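Local coordinates for inositol monophosphatase family protein (Staphylococcus aureus, PDB 5I3S) that probably hydrolyses the phosphate ester of inositol monophosphate or a related sugar phosphate, at residues A[216-226]-A[237-248]; A[94-102]-A[113-121]. All blocks are in the same frame, centred on the assembly; numbering follows the deposited sequence.

Contact 1 of 2, residues A[216-226]-A[237-248]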
loop_
_atom_site.group_PDB
_atom_site.type_symbol
_atom_site.label_atom_id
_atom_site.label_comp_id
_atom_site.label_asym_id
_atom_site.label_seq_id
_atom_site.Cartn_x
_atom_site.Cartn_y
_atom_site.Cartn_z
ATOM N N LEU A 216 -7.077 -14.640 9.977
ATOM C CA LEU A 216 -5.736 -14.707 10.534
ATOM C C LEU A 216 -5.546 -15.944 11.369
ATOM O O LEU A 216 -4.576 -16.641 11.220
ATOM C CB LEU A 216 -5.502 -13.459 11.442
ATOM C CG LEU A 216 -4.120 -12.923 11.803
ATOM C CD1 LEU A 216 -3.911 -12.725 13.291
ATOM C CD2 LEU A 216 -2.969 -13.681 11.166
ATOM N N TYR A 217 -6.473 -16.213 12.269
ATOM C CA TYR A 217 -6.299 -17.315 13.196
ATOM C C TYR A 217 -6.348 -18.709 12.459
ATOM O O TYR A 217 -5.558 -19.609 12.793
ATOM C CB TYR A 217 -7.267 -17.197 14.383
ATOM C CG TYR A 217 -6.893 -16.167 15.493
ATOM C CD1 TYR A 217 -5.550 -15.829 15.833
ATOM C CD2 TYR A 217 -7.895 -15.616 16.271
ATOM N N GLU A 218 -7.170 -18.846 11.412
ATOM C CA GLU A 218 -7.147 -20.066 10.588
ATOM C C GLU A 218 -5.834 -20.373 9.893
ATOM O O GLU A 218 -5.539 -21.549 9.716
ATOM C CB GLU A 218 -8.272 -20.103 9.587
ATOM C CG GLU A 218 -9.611 -20.217 10.261
ATOM C CD GLU A 218 -9.759 -21.506 11.100
ATOM O OE1 GLU A 218 -9.592 -22.626 10.541
ATOM O OE2 GLU A 218 -10.077 -21.387 12.304
ATOM N N VAL A 219 -4.999 -19.374 9.592
ATOM C CA VAL A 219 -3.644 -19.685 9.084
ATOM C C VAL A 219 -2.557 -19.677 10.171
ATOM O O VAL A 219 -1.349 -19.519 9.867
ATOM C CB VAL A 219 -3.216 -18.789 7.894
ATOM C CG1 VAL A 219 -4.150 -19.003 6.700
ATOM C CG2 VAL A 219 -3.155 -17.320 8.279
ATOM N N ASN A 220 -2.972 -19.816 11.426
ATOM C CA ASN A 220 -2.024 -19.889 12.569
ATOM C C ASN A 220 -1.278 -18.634 12.889
ATOM O O ASN A 220 -0.206 -18.734 13.501
ATOM C CB ASN A 220 -0.989 -21.045 12.413
ATOM C CG ASN A 220 -1.372 -22.248 13.194
ATOM O OD1 ASN A 220 -1.876 -23.227 12.639
ATOM N ND2 ASN A 220 -1.163 -22.180 14.511
ATOM N N GLY A 221 -1.843 -17.471 12.553
ATOM C CA GLY A 221 -1.227 -16.206 12.959
ATOM C C GLY A 221 -1.559 -15.891 14.404
ATOM O O GLY A 221 -2.401 -16.594 14.989
ATOM N N GLN A 222 -0.900 -14.879 15.003
ATOM C CA GLN A 222 -1.368 -14.369 16.275
ATOM C C GLN A 222 -1.647 -12.880 16.391
ATOM O O GLN A 222 -1.071 -12.040 15.705
ATOM C CB GLN A 222 -0.547 -14.828 17.448
ATOM C CG GLN A 222 0.939 -14.884 17.260
ATOM C CD GLN A 222 1.635 -15.317 18.555
ATOM O OE1 GLN A 222 2.859 -15.589 18.601
ATOM N NE2 GLN A 222 0.851 -15.379 19.630
ATOM N N ALA A 223 -2.548 -12.597 17.324
ATOM C CA ALA A 223 -3.071 -11.288 17.518
ATOM C C ALA A 223 -3.110 -11.007 18.986
ATOM O O ALA A 223 -3.492 -11.842 19.743
ATOM C CB ALA A 223 -4.451 -11.170 16.928
ATOM N N SER A 224 -2.696 -9.799 19.327
ATOM C CA SER A 224 -2.835 -9.239 20.618
ATOM C C SER A 224 -2.960 -7.723 20.442
ATOM O O SER A 224 -2.941 -7.228 19.330
ATOM C CB SER A 224 -1.587 -9.537 21.445
ATOM O OG SER A 224 -0.477 -8.817 20.942
ATOM N N ASN A 225 -3.073 -7.012 21.563
ATOM C CA ASN A 225 -2.886 -5.584 21.581
ATOM C C ASN A 225 -1.413 -5.358 21.848
ATOM O O ASN A 225 -0.618 -6.338 21.857
ATOM C CB ASN A 225 -3.833 -4.921 22.585
ATOM C CG ASN A 225 -3.425 -5.078 24.024
ATOM O OD1 ASN A 225 -2.474 -5.746 24.390
ATOM N ND2 ASN A 225 -4.172 -4.439 24.863
ATOM N N LEU A 226 -1.033 -4.077 22.018
ATOM C CA LEU A 226 0.369 -3.724 22.187
ATOM C C LEU A 226 0.966 -4.139 23.528
ATOM O O LEU A 226 2.199 -4.156 23.663
ATOM C CB LEU A 226 0.598 -2.245 21.945
ATOM C CG LEU A 226 0.341 -1.751 20.495
ATOM C CD1 LEU A 226 0.423 -0.236 20.448
ATOM C CD2 LEU A 226 1.252 -2.358 19.438
ATOM N N ASN A 237 -9.255 -1.317 20.656
ATOM C CA ASN A 237 -7.950 -1.658 21.199
ATOM C C ASN A 237 -6.787 -1.262 20.274
ATOM O O ASN A 237 -6.984 -0.998 19.076
ATOM C CB ASN A 237 -7.895 -3.170 21.453
ATOM C CG ASN A 237 -7.250 -3.522 22.780
ATOM O OD1 ASN A 237 -6.257 -2.893 23.234
ATOM N ND2 ASN A 237 -7.811 -4.543 23.412
ATOM N N SER A 238 -5.570 -1.281 20.822
ATOM C CA SER A 238 -4.388 -1.316 19.986
ATOM C C SER A 238 -4.275 -2.726 19.387
ATOM O O SER A 238 -5.057 -3.671 19.751
ATOM C CB SER A 238 -3.155 -0.881 20.785
ATOM O OG SER A 238 -2.713 -1.868 21.686
ATOM N N ILE A 239 -3.336 -2.895 18.467
ATOM C CA ILE A 239 -3.323 -4.075 17.573
ATOM C C ILE A 239 -1.886 -4.381 17.183
ATOM O O ILE A 239 -1.171 -3.498 16.721
ATOM C CB ILE A 239 -4.079 -3.794 16.232
ATOM C CG1 ILE A 239 -5.521 -3.428 16.466
ATOM C CG2 ILE A 239 -4.026 -5.019 15.281
ATOM C CD1 ILE A 239 -6.420 -4.589 16.884
ATOM N N LEU A 240 -1.480 -5.621 17.410
ATOM C CA LEU A 240 -0.267 -6.217 16.806
ATOM C C LEU A 240 -0.636 -7.615 16.298
ATOM O O LEU A 240 -1.127 -8.434 17.057
ATOM C CB LEU A 240 0.840 -6.311 17.837
ATOM C CG LEU A 240 2.102 -7.068 17.435
ATOM C CD1 LEU A 240 2.812 -6.231 16.393
ATOM C CD2 LEU A 240 3.051 -7.433 18.596
ATOM N N VAL A 241 -0.432 -7.860 15.012
ATOM C CA VAL A 241 -0.718 -9.140 14.372
ATOM C C VAL A 241 0.453 -9.530 13.505
ATOM O O VAL A 241 1.200 -8.669 12.980
ATOM C CB VAL A 241 -2.004 -9.154 13.537
ATOM C CG1 VAL A 241 -3.206 -8.794 14.395
ATOM C CG2 VAL A 241 -1.941 -8.249 12.337
ATOM N N GLY A 242 0.642 -10.831 13.385
ATOM C CA GLY A 242 1.789 -11.327 12.677
ATOM C C GLY A 242 1.851 -12.850 12.658
ATOM O O GLY A 242 1.029 -13.524 13.267
ATOM N N ASN A 243 2.855 -13.360 11.983
ATOM C CA ASN A 243 3.241 -14.751 12.166
ATOM C C ASN A 243 3.750 -14.913 13.603
ATOM O O ASN A 243 4.204 -13.953 14.226
ATOM C CB ASN A 243 4.225 -15.228 11.076
ATOM C CG ASN A 243 5.640 -14.636 11.168
ATOM O OD1 ASN A 243 6.409 -14.907 12.102
ATOM N ND2 ASN A 243 6.041 -13.931 10.127
ATOM N N ARG A 244 3.548 -16.096 14.157
ATOM C CA ARG A 244 3.910 -16.438 15.539
ATOM C C ARG A 244 5.236 -15.941 15.934
ATOM O O ARG A 244 5.356 -15.161 16.878
ATOM C CB ARG A 244 3.829 -17.941 15.763
ATOM C CG ARG A 244 2.395 -18.331 16.026
ATOM C CD ARG A 244 2.063 -19.813 15.925
ATOM N NE ARG A 244 0.619 -19.895 16.127
ATOM C CZ ARG A 244 -0.019 -19.780 17.302
ATOM N NH1 ARG A 244 0.648 -19.665 18.448
ATOM N NH2 ARG A 244 -1.354 -19.807 17.338
ATOM N N GLY A 245 6.224 -16.316 15.147
ATOM C CA GLY A 245 7.597 -16.012 15.475
ATOM C C GLY A 245 7.841 -14.519 15.663
ATOM O O GLY A 245 8.458 -14.055 16.617
ATOM N N LEU A 246 7.378 -13.716 14.748
ATOM C CA LEU A 246 7.808 -12.398 14.911
ATOM C C LEU A 246 6.830 -11.522 15.661
ATOM O O LEU A 246 7.206 -10.434 16.109
ATOM C CB LEU A 246 8.205 -11.854 13.610
ATOM C CG LEU A 246 7.392 -10.721 13.173
ATOM C CD1 LEU A 246 8.371 -9.953 12.320
ATOM C CD2 LEU A 246 6.133 -11.350 12.558
ATOM N N HIS A 247 5.595 -11.994 15.805
ATOM C CA HIS A 247 4.768 -11.466 16.846
ATOM C C HIS A 247 5.478 -11.556 18.206
ATOM O O HIS A 247 5.579 -10.546 18.904
ATOM C CB HIS A 247 3.446 -12.194 16.910
ATOM C CG HIS A 247 2.485 -11.581 17.870
ATOM N ND1 HIS A 247 2.586 -11.751 19.236
ATOM C CD2 HIS A 247 1.420 -10.782 17.668
ATOM C CE1 HIS A 247 1.610 -11.108 19.839
ATOM N NE2 HIS A 247 0.889 -10.507 18.908
ATOM N N GLN A 248 6.007 -12.724 18.563
ATOM C CA GLN A 248 6.699 -12.878 19.862
ATOM C C GLN A 248 7.988 -12.049 19.966
ATOM O O GLN A 248 8.239 -11.494 21.015
ATOM C CB GLN A 248 6.864 -14.390 20.300
ATOM C CG GLN A 248 7.872 -15.306 19.580
ATOM C CD GLN A 248 7.542 -16.828 19.631
ATOM O OE1 GLN A 248 8.153 -17.656 18.908
ATOM N NE2 GLN A 248 6.565 -17.197 20.455
#
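His247 and Ser224 meet through two first torsions: the imidazole stands opposite the backbone N of His247 (chi1 -173°), while Ser224 OG sits between its own backbone N and carbonyl carbon (chi1 69°). Together they bring NE2 within 3.0 Å of Ser224 OG, close to the ring plane, and His247 donates. The hydroxyl in turn donates a hydrogen bond to the carbonyl of the next residue, with Ser224 OG 2.6 Å from Asn225 O, in the carbonyl plane and on a lone pair. Ser224 OG is thus gripped from two sides, which fixes its rotation. Gln222 lies over one face of the same ring, its CG 4.1 Å from the ring centroid in a CH-pi contact, and its amide plane lies stacked on the imidazole at a small tilt. Leu240 CD2 covers the opposite face, 3.7 Å above the His247 ring plane and offset toward the rim, so the imidazole is sandwiched.

The backbones beneath are antiparallel. Leu240 N gives Ser224 O a nearly straight bond (174° at the hydrogen), Ser224 N returns one to Leu240 O, and Gln222 and Gly242 exchange a second pair. Ala223 and Val241 point to the other side of the sheet and touch at CB and CG1, 3.7 Å apart. Beyond the strand, Leu226 N reaches Ser238 OG at 2.8 Å, and Asn225 ND2 binds Asn237 OD1 at 3.1 Å while its OD1 serves Leu227 N and Glu229 N. Asn243 OD1 caps the following helix by accepting from Leu246 N, and a Schellman motif with Asn220 as its C-prime residue ends helix 206-218.

Strand 222-224 is thereby paired as an outermost strand of the five-stranded mixed sheet in the sugar phosphatase fold, with helix 244-255 following its partner strand and returning His247 to the sheet.

Contact 2 of 2, residues A[94-102]-A[113-121]; sequences QQENFAISI and GFVYDVMAD
The Phe98 ring meets both Val118 and Met119 obliquely: CE1 lies 3.7 Å from Val118 CB, and CZ packs on Met119 CG. Water 3 sits over the centre of one face of Phe98, and the backbone carbon of Gln95 is at its edge. Met119 is bent at chi2 and chi3 (-47° and -72°), which brings its sulfur obliquely to the ring in a Met-aromatic contact, SD 5.0 Å from the Phe98 centroid. The Tyr116 ring has Val118 CA over one face, with Ile100 CD1 and Asp121 OD1 at its edge; its hydroxyl donates to Asp121 OD1 at 2.7 Å, tying the strand to the turn that follows. The edge of Phe114 faces Ile102 O, and its CD2 touches Ile102 CG2 at 3.9 Å.

Backbone bonds hold the strands in antiparallel register, Ile100 paired with Tyr116 and Ile102 with Phe114. Tyr116 N to Ile100 O is short and straight (2.8 Å, 173° at the hydrogen), whereas the return bond from Ile100 N to Tyr116 O stretches to 3.2 Å. Just past this point direct pairing gives way to water: water 3 joins Phe98 O, Asp117 OD1 and Met119 N, and water 1 joins Asn97 N to Asp117 OD1. Asp117 OD1 is thus shared by waters 1 and 3, where the chains part.

Strands 99-106 and 109-117 form a beta hairpin within the mixed sheet, between strands 78-83 and 122-127. Helix 2-24 packs on Ile100 and, with Tyr4 meeting the ring, on Phe114, while helix 184-193 covers Ala99 and Val115 on the sheet's other side; the Phe98 ring meets Phe91 of helix 88-94. At the interface with the second subunit, Gln94 NE2 bonds to Asn195 O and Tyr181 OH, and Glu96 OE1 to Asn195 ND2, all of that subunit.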
loop_
_atom_site.group_PDB
_atom_site.type_symbol
_atom_site.label_atom_id
_atom_site.label_comp_id
_atom_site.label_asym_id
_atom_site.label_seq_id
_atom_site.Cartn_x
_atom_site.Cartn_y
_atom_site.Cartn_z
ATOM N N GLN A 94 -9.182 7.036 -3.874
ATOM C CA GLN A 94 -8.686 6.050 -4.836
ATOM C C GLN A 94 -9.793 5.244 -5.529
ATOM O O GLN A 94 -9.498 4.532 -6.492
ATOM C CB GLN A 94 -7.754 5.081 -4.090
ATOM C CG GLN A 94 -6.698 5.716 -3.191
ATOM C CD GLN A 94 -5.748 4.671 -2.594
ATOM O OE1 GLN A 94 -6.189 3.578 -2.179
ATOM N NE2 GLN A 94 -4.458 4.991 -2.531
ATOM N N GLN A 95 -11.032 5.285 -4.991
ATOM C CA GLN A 95 -12.155 4.477 -5.471
ATOM C C GLN A 95 -11.879 2.971 -5.538
ATOM O O GLN A 95 -12.377 2.274 -6.448
ATOM C CB GLN A 95 -12.666 4.960 -6.862
ATOM C CG GLN A 95 -13.125 6.402 -6.894
ATOM C CD GLN A 95 -11.937 7.388 -6.862
ATOM O OE1 GLN A 95 -10.918 7.198 -7.556
ATOM N NE2 GLN A 95 -12.071 8.457 -6.050
ATOM N N GLU A 96 -11.136 2.481 -4.548
ATOM C CA GLU A 96 -10.762 1.087 -4.411
ATOM C C GLU A 96 -9.885 0.976 -3.172
ATOM O O GLU A 96 -9.662 1.981 -2.490
ATOM C CB GLU A 96 -10.017 0.535 -5.668
ATOM C CG GLU A 96 -8.670 1.177 -5.934
ATOM C CD GLU A 96 -7.915 0.647 -7.161
ATOM O OE1 GLU A 96 -6.759 1.107 -7.348
ATOM O OE2 GLU A 96 -8.441 -0.185 -7.925
ATOM N N ASN A 97 -9.444 -0.248 -2.866
ATOM C CA ASN A 97 -8.661 -0.562 -1.676
ATOM C C ASN A 97 -9.387 -0.345 -0.379
ATOM O O ASN A 97 -8.792 0.111 0.609
ATOM C CB ASN A 97 -7.292 0.178 -1.723
ATOM C CG ASN A 97 -6.538 -0.157 -2.990
ATOM O OD1 ASN A 97 -6.560 -1.307 -3.450
ATOM N ND2 ASN A 97 -5.926 0.817 -3.575
ATOM N N PHE A 98 -10.674 -0.729 -0.386
ATOM C CA PHE A 98 -11.521 -0.652 0.782
ATOM C C PHE A 98 -12.341 -1.914 0.861
ATOM O O PHE A 98 -12.661 -2.505 -0.157
ATOM C CB PHE A 98 -12.482 0.538 0.708
ATOM C CG PHE A 98 -13.394 0.518 -0.501
ATOM C CD1 PHE A 98 -14.613 -0.177 -0.477
ATOM C CD2 PHE A 98 -13.041 1.188 -1.636
ATOM C CE1 PHE A 98 -15.459 -0.195 -1.579
ATOM C CE2 PHE A 98 -13.880 1.187 -2.750
ATOM C CZ PHE A 98 -15.085 0.494 -2.725
ATOM N N ALA A 99 -12.700 -2.316 2.069
ATOM C CA ALA A 99 -13.417 -3.586 2.240
ATOM C C ALA A 99 -14.707 -3.431 3.051
ATOM O O ALA A 99 -14.791 -2.557 3.876
ATOM C CB ALA A 99 -12.507 -4.615 2.898
ATOM N N ILE A 100 -15.690 -4.276 2.797
ATOM C CA ILE A 100 -16.703 -4.529 3.806
ATOM C C ILE A 100 -16.156 -5.686 4.664
ATOM O O ILE A 100 -15.531 -6.621 4.119
ATOM C CB ILE A 100 -18.056 -4.959 3.224
ATOM C CG1 ILE A 100 -18.515 -4.055 2.080
ATOM C CG2 ILE A 100 -19.109 -5.011 4.339
ATOM C CD1 ILE A 100 -19.560 -4.698 1.182
ATOM N N SER A 101 -16.343 -5.575 5.983
ATOM C CA SER A 101 -15.867 -6.546 6.961
ATOM C C SER A 101 -16.985 -7.001 7.898
ATOM O O SER A 101 -17.648 -6.193 8.499
ATOM C CB SER A 101 -14.771 -5.916 7.830
ATOM O OG SER A 101 -14.182 -6.855 8.745
ATOM N N ILE A 102 -17.132 -8.303 8.083
ATOM C CA ILE A 102 -18.210 -8.865 8.906
ATOM C C ILE A 102 -17.586 -9.930 9.741
ATOM O O ILE A 102 -16.979 -10.843 9.208
ATOM C CB ILE A 102 -19.348 -9.494 8.048
ATOM C CG1 ILE A 102 -20.237 -8.386 7.471
ATOM C CG2 ILE A 102 -20.197 -10.466 8.840
ATOM C CD1 ILE A 102 -21.283 -8.852 6.484
ATOM N N GLY A 113 -15.557 -15.125 9.884
ATOM C CA GLY A 113 -15.128 -13.805 9.434
ATOM C C GLY A 113 -15.035 -13.622 7.900
ATOM O O GLY A 113 -14.711 -14.591 7.134
ATOM N N PHE A 114 -15.295 -12.379 7.471
ATOM C CA PHE A 114 -15.382 -11.997 6.065
ATOM C C PHE A 114 -14.769 -10.627 5.827
ATOM O O PHE A 114 -15.176 -9.698 6.493
ATOM C CB PHE A 114 -16.852 -11.954 5.582
ATOM C CG PHE A 114 -17.634 -13.230 5.839
ATOM C CD1 PHE A 114 -17.709 -14.224 4.882
ATOM C CD2 PHE A 114 -18.316 -13.422 7.049
ATOM C CE1 PHE A 114 -18.437 -15.394 5.116
ATOM C CE2 PHE A 114 -19.043 -14.587 7.298
ATOM C CZ PHE A 114 -19.108 -15.570 6.324
ATOM N N VAL A 115 -13.800 -10.508 4.903
ATOM C CA VAL A 115 -13.377 -9.192 4.394
ATOM C C VAL A 115 -13.413 -9.185 2.856
ATOM O O VAL A 115 -12.738 -9.974 2.197
ATOM C CB VAL A 115 -12.090 -8.572 5.055
ATOM C CG1 VAL A 115 -11.620 -9.292 6.298
ATOM C CG2 VAL A 115 -10.946 -8.401 4.148
ATOM N N TYR A 116 -14.290 -8.340 2.311
ATOM C CA TYR A 116 -14.623 -8.358 0.889
ATOM C C TYR A 116 -14.007 -7.180 0.232
ATOM O O TYR A 116 -14.401 -6.057 0.531
ATOM C CB TYR A 116 -16.141 -8.343 0.655
ATOM C CG TYR A 116 -16.580 -8.474 -0.804
ATOM C CD1 TYR A 116 -15.858 -9.259 -1.719
ATOM C CD2 TYR A 116 -17.747 -7.865 -1.268
ATOM C CE1 TYR A 116 -16.272 -9.397 -3.051
ATOM C CE2 TYR A 116 -18.147 -8.005 -2.588
ATOM C CZ TYR A 116 -17.396 -8.773 -3.474
ATOM O OH TYR A 116 -17.766 -8.901 -4.778
ATOM N N ASP A 117 -13.009 -7.422 -0.616
ATOM C CA ASP A 117 -12.324 -6.345 -1.335
ATOM C C ASP A 117 -13.243 -6.067 -2.526
ATOM O O ASP A 117 -13.208 -6.756 -3.529
ATOM C CB ASP A 117 -10.883 -6.745 -1.761
ATOM C CG ASP A 117 -10.138 -5.643 -2.504
ATOM O OD1 ASP A 117 -10.797 -4.749 -3.124
ATOM O OD2 ASP A 117 -8.887 -5.670 -2.495
ATOM N N VAL A 118 -14.100 -5.090 -2.350
ATOM C CA VAL A 118 -15.203 -4.861 -3.251
ATOM C C VAL A 118 -14.721 -4.608 -4.695
ATOM O O VAL A 118 -15.274 -5.198 -5.614
ATOM C CB VAL A 118 -16.063 -3.660 -2.792
ATOM C CG1 VAL A 118 -17.106 -3.316 -3.838
ATOM C CG2 VAL A 118 -16.720 -3.968 -1.447
ATOM N N MET A 119 -13.700 -3.762 -4.877
ATOM C CA MET A 119 -13.300 -3.386 -6.201
ATOM C C MET A 119 -12.469 -4.425 -6.930
ATOM O O MET A 119 -12.423 -4.389 -8.157
ATOM C CB MET A 119 -12.664 -1.996 -6.252
ATOM C CG MET A 119 -13.580 -0.872 -5.781
ATOM S SD MET A 119 -15.299 -0.733 -6.342
ATOM C CE MET A 119 -14.922 -0.224 -8.019
ATOM N N ALA A 120 -11.855 -5.373 -6.234
ATOM C CA ALA A 120 -11.227 -6.512 -6.931
ATOM C C ALA A 120 -12.131 -7.736 -7.029
ATOM O O ALA A 120 -11.765 -8.733 -7.631
ATOM C CB ALA A 120 -9.961 -6.885 -6.236
ATOM N N ASP A 121 -13.301 -7.686 -6.440
ATOM C CA ASP A 121 -14.149 -8.884 -6.265
ATOM C C ASP A 121 -13.403 -10.069 -5.612
ATOM O O ASP A 121 -13.364 -11.198 -6.167
ATOM C CB ASP A 121 -14.827 -9.290 -7.621
ATOM C CG ASP A 121 -15.973 -10.330 -7.453
ATOM O OD1 ASP A 121 -16.470 -10.633 -6.314
ATOM O OD2 ASP A 121 -16.397 -10.863 -8.507
HETATM O O HOH W 1 -9.523 -2.707 -4.456
HETATM O O HOH W 2 -6.992 -4.106 -2.622
HETATM O O HOH W 3 -12.177 -2.324 -2.982
#

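Contacts 1 and 2 are both mostly buried antiparallel strand pairs, yet they belong to different sheets: 216-226 with 237-248 to the five-stranded sheet, and 94-102 with 113-121 to the seven-stranded one. Their centres are 21 Å apart, on opposite sides of the chain's centre, and the nearest atoms stay about 8 Å apart. Contact 1 pairs an outermost strand of its sheet and relies on direct polar side-chain links, including one from a helix to the strand. Contact 2 pairs two inner strands with helices over both faces, and its side-chain contacts are mainly apolar and aromatic, with waters where the strands diverge. Contact 2 also reaches the second subunit; no other chain of the assembly touches contact 1.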